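Local atomic coordinates of putative uncharacterized protein (Coprinopsis cinerea, PDB entry 3W9A), a protein that belongs to glycoside hydrolase family 131 and probably cleaves beta-glucan chains with its beta-jelly-roll catalytic domain. Residues G90-N104 with F151-F165. Numbering follows the deposited sequence.
Sequences GQGNLFYHFSIKRTN and FTADTWFNFAYDIDF
F98 and Y161 meet because F98 holds CG between its backbone N and carbonyl carbon (chi1 59°), which leans the ring over the neighbouring strand. The edge of F98 then meets the face of Y161, F98 CE2 lying 3.6 Å from Y161 CZ, with the planes 78° apart. F159 CB covers one face of F98. Flat, apolar rings suit this inward side, where L126 of strand 124-128, in the other sheet, also packs on all three; the buried Y161 OH is hydrogen-bonded to M117 O. Strands 93-101 and 157-164 run antiparallel as neighbours in one sheet of the beta-jelly roll, joined by paired backbone hydrogen bonds from L94-I163 to I100-F157. On the other side of the sheet, the small A160 lets its CB sit over the centre of the H97 ring, whose NE2 is hydrogen-bonded to E223 OE2. Toward one end, the long chain of K101 makes a CH-pi contact over the indole face, K101 CG 3.6 Å from W156 CE2, before K101 NZ reaches D154 OD2 in a weak 3.3 Å salt bridge. R102 likewise lays CG over the F151 ring, and R102 NE donates to F151 O at 2.9 Å. At the far end, G90, lacking a side chain, sets CA over the F165 ring, a CH-pi contact 3.5 Å from the centroid.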
# COMPACT_ATOMS: atom_id res chain seq x y z
N GLY A 90 12.71 10.54 -0.27
CA GLY A 90 12.27 11.47 -1.28
C GLY A 90 13.38 12.18 -2.02
O GLY A 90 13.20 13.30 -2.50
N GLN A 91 14.53 11.52 -2.14
CA GLN A 91 15.59 11.98 -3.03
C GLN A 91 16.01 10.88 -4.00
O GLN A 91 15.90 9.69 -3.69
CB GLN A 91 16.80 12.44 -2.23
CG GLN A 91 17.58 11.32 -1.58
CD GLN A 91 18.73 11.81 -0.75
OE1 GLN A 91 19.22 11.11 0.16
NE2 GLN A 91 19.18 12.99 -1.05
N GLY A 92 16.51 11.29 -5.16
CA GLY A 92 16.98 10.36 -6.16
C GLY A 92 15.84 9.61 -6.80
O GLY A 92 14.71 10.10 -6.84
N ASN A 93 16.14 8.42 -7.31
CA ASN A 93 15.15 7.55 -7.91
C ASN A 93 14.92 6.36 -6.99
O ASN A 93 15.82 5.57 -6.73
CB ASN A 93 15.65 7.11 -9.31
CG ASN A 93 14.70 6.16 -10.01
OD1 ASN A 93 13.49 6.16 -9.79
ND2 ASN A 93 15.26 5.36 -10.90
N LEU A 94 13.71 6.26 -6.45
CA LEU A 94 13.37 5.20 -5.49
C LEU A 94 12.16 4.44 -5.96
O LEU A 94 11.33 4.95 -6.68
CB LEU A 94 13.08 5.77 -4.08
CG LEU A 94 14.20 6.59 -3.43
CD1 LEU A 94 13.77 7.19 -2.10
CD2 LEU A 94 15.45 5.74 -3.25
N PHE A 95 12.06 3.21 -5.48
CA PHE A 95 11.03 2.30 -5.92
C PHE A 95 10.25 1.86 -4.71
O PHE A 95 10.80 1.26 -3.78
CB PHE A 95 11.66 1.11 -6.66
CG PHE A 95 12.41 1.52 -7.89
CD1 PHE A 95 13.73 1.96 -7.81
CD2 PHE A 95 11.78 1.52 -9.13
CE1 PHE A 95 14.41 2.36 -8.96
CE2 PHE A 95 12.46 1.92 -10.28
CZ PHE A 95 13.77 2.33 -10.19
N TYR A 96 8.97 2.19 -4.72
CA TYR A 96 8.12 1.90 -3.58
C TYR A 96 7.35 0.64 -3.91
O TYR A 96 6.42 0.68 -4.74
CB TYR A 96 7.15 3.05 -3.33
CG TYR A 96 7.67 4.26 -2.58
CD1 TYR A 96 8.82 4.92 -2.99
CD2 TYR A 96 6.98 4.75 -1.46
CE1 TYR A 96 9.27 6.05 -2.30
CE2 TYR A 96 7.42 5.86 -0.78
CZ TYR A 96 8.56 6.52 -1.21
OH TYR A 96 8.98 7.63 -0.50
N HIS A 97 7.73 -0.47 -3.29
CA HIS A 97 7.13 -1.77 -3.60
C HIS A 97 6.00 -2.14 -2.66
O HIS A 97 6.07 -1.86 -1.44
CB HIS A 97 8.15 -2.89 -3.49
CG HIS A 97 9.19 -2.90 -4.55
ND1 HIS A 97 9.20 -3.82 -5.56
CD2 HIS A 97 10.29 -2.12 -4.74
CE1 HIS A 97 10.25 -3.62 -6.34
NE2 HIS A 97 10.92 -2.58 -5.87
N PHE A 98 5.00 -2.80 -3.20
CA PHE A 98 3.98 -3.46 -2.41
C PHE A 98 3.19 -4.39 -3.30
O PHE A 98 3.21 -4.27 -4.54
CB PHE A 98 3.02 -2.46 -1.75
CG PHE A 98 2.30 -1.58 -2.72
CD1 PHE A 98 1.00 -1.88 -3.13
CD2 PHE A 98 2.92 -0.45 -3.24
CE1 PHE A 98 0.35 -1.09 -4.05
CE2 PHE A 98 2.26 0.35 -4.16
CZ PHE A 98 0.97 0.03 -4.56
N SER A 99 2.47 -5.30 -2.64
CA SER A 99 1.51 -6.19 -3.29
C SER A 99 0.20 -6.11 -2.55
O SER A 99 0.17 -6.11 -1.32
CB SER A 99 1.99 -7.66 -3.26
OG SER A 99 3.30 -7.79 -3.79
N ILE A 100 -0.89 -6.09 -3.31
CA ILE A 100 -2.20 -5.91 -2.76
C ILE A 100 -3.21 -6.90 -3.38
O ILE A 100 -3.07 -7.34 -4.53
CB ILE A 100 -2.61 -4.43 -2.93
CG1 ILE A 100 -3.88 -4.11 -2.16
CG2 ILE A 100 -2.78 -4.05 -4.38
CD1 ILE A 100 -4.03 -2.63 -1.85
N LYS A 101 -4.19 -7.29 -2.58
CA LYS A 101 -5.32 -8.06 -3.10
C LYS A 101 -6.56 -7.88 -2.27
O LYS A 101 -6.52 -7.35 -1.15
CB LYS A 101 -5.00 -9.55 -3.16
CG LYS A 101 -5.05 -10.26 -1.81
CD LYS A 101 -5.45 -11.71 -1.94
CE LYS A 101 -5.62 -12.35 -0.58
NZ LYS A 101 -5.85 -13.81 -0.70
N ARG A 102 -7.66 -8.38 -2.83
CA ARG A 102 -8.92 -8.52 -2.11
C ARG A 102 -9.37 -9.96 -2.20
O ARG A 102 -8.82 -10.74 -2.98
CB ARG A 102 -9.98 -7.60 -2.71
CG ARG A 102 -10.38 -7.90 -4.15
CD ARG A 102 -11.73 -7.27 -4.43
NE ARG A 102 -12.36 -7.78 -5.63
CZ ARG A 102 -13.35 -8.68 -5.65
NH1 ARG A 102 -13.83 -9.22 -4.54
NH2 ARG A 102 -13.87 -9.03 -6.82
N THR A 103 -10.36 -10.33 -1.39
CA THR A 103 -11.05 -11.62 -1.54
C THR A 103 -12.51 -11.35 -1.82
O THR A 103 -12.91 -10.21 -2.09
CB THR A 103 -10.89 -12.51 -0.29
OG1 THR A 103 -11.59 -11.94 0.84
CG2 THR A 103 -9.41 -12.69 0.07
N ASN A 104 -13.32 -12.40 -1.77
CA ASN A 104 -14.76 -12.25 -1.83
C ASN A 104 -15.37 -11.88 -0.48
O ASN A 104 -16.48 -11.37 -0.43
CB ASN A 104 -15.36 -13.54 -2.37
CG ASN A 104 -15.27 -13.62 -3.88
OD1 ASN A 104 -15.22 -12.61 -4.58
ND2 ASN A 104 -15.26 -14.83 -4.39
N PHE A 151 -10.14 -5.62 -10.73
CA PHE A 151 -9.66 -6.00 -9.40
C PHE A 151 -10.21 -7.41 -9.06
O PHE A 151 -11.13 -7.57 -8.26
CB PHE A 151 -10.07 -4.94 -8.36
CG PHE A 151 -9.35 -5.03 -7.03
CD1 PHE A 151 -9.83 -4.33 -5.93
CD2 PHE A 151 -8.21 -5.80 -6.86
CE1 PHE A 151 -9.18 -4.38 -4.71
CE2 PHE A 151 -7.58 -5.87 -5.64
CZ PHE A 151 -8.05 -5.16 -4.56
N THR A 152 -9.60 -8.42 -9.68
CA THR A 152 -10.03 -9.80 -9.56
C THR A 152 -9.80 -10.32 -8.14
O THR A 152 -8.70 -10.15 -7.60
CB THR A 152 -9.26 -10.71 -10.53
OG1 THR A 152 -9.20 -10.11 -11.83
CG2 THR A 152 -9.95 -12.05 -10.66
N ALA A 153 -10.81 -10.96 -7.57
CA ALA A 153 -10.70 -11.57 -6.25
C ALA A 153 -9.58 -12.60 -6.22
O ALA A 153 -9.41 -13.37 -7.17
CB ALA A 153 -12.03 -12.21 -5.83
N ASP A 154 -8.80 -12.57 -5.15
CA ASP A 154 -7.69 -13.50 -4.90
C ASP A 154 -6.46 -13.41 -5.79
O ASP A 154 -5.50 -14.14 -5.59
CB ASP A 154 -8.22 -14.93 -4.77
CG ASP A 154 -9.00 -15.13 -3.48
OD1 ASP A 154 -10.23 -15.25 -3.55
OD2 ASP A 154 -8.39 -15.07 -2.38
N THR A 155 -6.46 -12.50 -6.74
CA THR A 155 -5.27 -12.24 -7.53
C THR A 155 -4.36 -11.26 -6.78
O THR A 155 -4.82 -10.28 -6.22
CB THR A 155 -5.68 -11.69 -8.90
OG1 THR A 155 -6.51 -12.66 -9.55
CG2 THR A 155 -4.47 -11.40 -9.74
N TRP A 156 -3.06 -11.56 -6.73
CA TRP A 156 -2.13 -10.69 -6.01
C TRP A 156 -1.57 -9.73 -7.01
O TRP A 156 -0.96 -10.15 -7.98
CB TRP A 156 -1.03 -11.48 -5.30
CG TRP A 156 -1.39 -11.88 -3.91
CD1 TRP A 156 -1.83 -13.13 -3.48
CD2 TRP A 156 -1.37 -11.04 -2.74
NE1 TRP A 156 -2.06 -13.09 -2.13
CE2 TRP A 156 -1.80 -11.83 -1.65
CE3 TRP A 156 -1.04 -9.69 -2.52
CZ2 TRP A 156 -1.90 -11.31 -0.35
CZ3 TRP A 156 -1.13 -9.19 -1.22
CH2 TRP A 156 -1.55 -9.99 -0.16
N PHE A 157 -1.81 -8.45 -6.80
CA PHE A 157 -1.35 -7.40 -7.67
C PHE A 157 -0.10 -6.76 -7.10
O PHE A 157 -0.13 -6.17 -6.00
CB PHE A 157 -2.46 -6.38 -7.89
CG PHE A 157 -3.62 -6.94 -8.66
CD1 PHE A 157 -3.58 -6.99 -10.07
CD2 PHE A 157 -4.73 -7.46 -8.00
CE1 PHE A 157 -4.64 -7.52 -10.78
CE2 PHE A 157 -5.80 -7.99 -8.72
CZ PHE A 157 -5.76 -8.02 -10.11
N ASN A 158 0.99 -6.94 -7.83
CA ASN A 158 2.29 -6.44 -7.44
C ASN A 158 2.49 -5.11 -8.08
O ASN A 158 2.18 -4.94 -9.26
CB ASN A 158 3.42 -7.36 -7.92
CG ASN A 158 3.18 -8.81 -7.56
OD1 ASN A 158 3.22 -9.71 -8.43
ND2 ASN A 158 2.95 -9.06 -6.28
N PHE A 159 3.02 -4.16 -7.32
CA PHE A 159 3.35 -2.85 -7.85
C PHE A 159 4.68 -2.35 -7.34
O PHE A 159 5.13 -2.70 -6.23
CB PHE A 159 2.32 -1.82 -7.44
CG PHE A 159 0.93 -2.09 -7.97
CD1 PHE A 159 0.60 -1.76 -9.28
CD2 PHE A 159 -0.03 -2.66 -7.17
CE1 PHE A 159 -0.68 -1.97 -9.77
CE2 PHE A 159 -1.31 -2.89 -7.64
CZ PHE A 159 -1.64 -2.53 -8.95
N ALA A 160 5.28 -1.51 -8.16
CA ALA A 160 6.25 -0.55 -7.67
C ALA A 160 6.05 0.81 -8.32
O ALA A 160 5.89 0.94 -9.56
CB ALA A 160 7.67 -1.07 -7.84
N TYR A 161 6.02 1.85 -7.48
CA TYR A 161 6.08 3.22 -7.93
C TYR A 161 7.55 3.56 -8.19
O TYR A 161 8.39 3.50 -7.30
CB TYR A 161 5.50 4.18 -6.89
CG TYR A 161 4.07 3.94 -6.44
CD1 TYR A 161 3.14 3.23 -7.22
CD2 TYR A 161 3.63 4.46 -5.23
CE1 TYR A 161 1.83 3.04 -6.79
CE2 TYR A 161 2.32 4.30 -4.81
CZ TYR A 161 1.42 3.59 -5.58
OH TYR A 161 0.12 3.42 -5.13
N ASP A 162 7.86 3.91 -9.43
CA ASP A 162 9.20 4.27 -9.86
C ASP A 162 9.23 5.78 -9.79
O ASP A 162 8.75 6.44 -10.72
CB ASP A 162 9.35 3.78 -11.31
CG ASP A 162 10.68 4.13 -11.94
OD1 ASP A 162 11.32 5.13 -11.55
OD2 ASP A 162 11.08 3.37 -12.86
N ILE A 163 9.73 6.32 -8.68
CA ILE A 163 9.64 7.75 -8.41
C ILE A 163 11.02 8.39 -8.61
O ILE A 163 12.00 7.97 -7.99
CB ILE A 163 9.11 8.05 -6.99
CG1 ILE A 163 7.75 7.36 -6.78
CG2 ILE A 163 8.95 9.55 -6.80
CD1 ILE A 163 7.23 7.41 -5.35
N ASP A 164 11.08 9.35 -9.53
CA ASP A 164 12.27 10.17 -9.73
C ASP A 164 12.01 11.48 -9.02
O ASP A 164 11.27 12.34 -9.53
CB ASP A 164 12.51 10.39 -11.23
CG ASP A 164 13.82 11.10 -11.52
OD1 ASP A 164 14.33 10.92 -12.64
OD2 ASP A 164 14.34 11.85 -10.67
N PHE A 165 12.59 11.63 -7.83
CA PHE A 165 12.35 12.81 -7.00
C PHE A 165 13.11 14.05 -7.50
O PHE A 165 12.80 15.16 -7.12
CB PHE A 165 12.69 12.49 -5.52
CG PHE A 165 11.74 11.52 -4.89
CD1 PHE A 165 10.50 11.94 -4.42
CD2 PHE A 165 12.06 10.18 -4.78
CE1 PHE A 165 9.61 11.05 -3.84
CE2 PHE A 165 11.18 9.28 -4.21
CZ PHE A 165 9.94 9.72 -3.73
O HOH W 1 6.32 -4.98 -5.96
O HOH W 2 -3.12 -14.94 -0.03
O HOH W 3 -4.63 -15.18 -2.93
O HOH W 4 -7.27 -9.23 -5.50
O HOH W 5 -12.28 -15.32 -1.74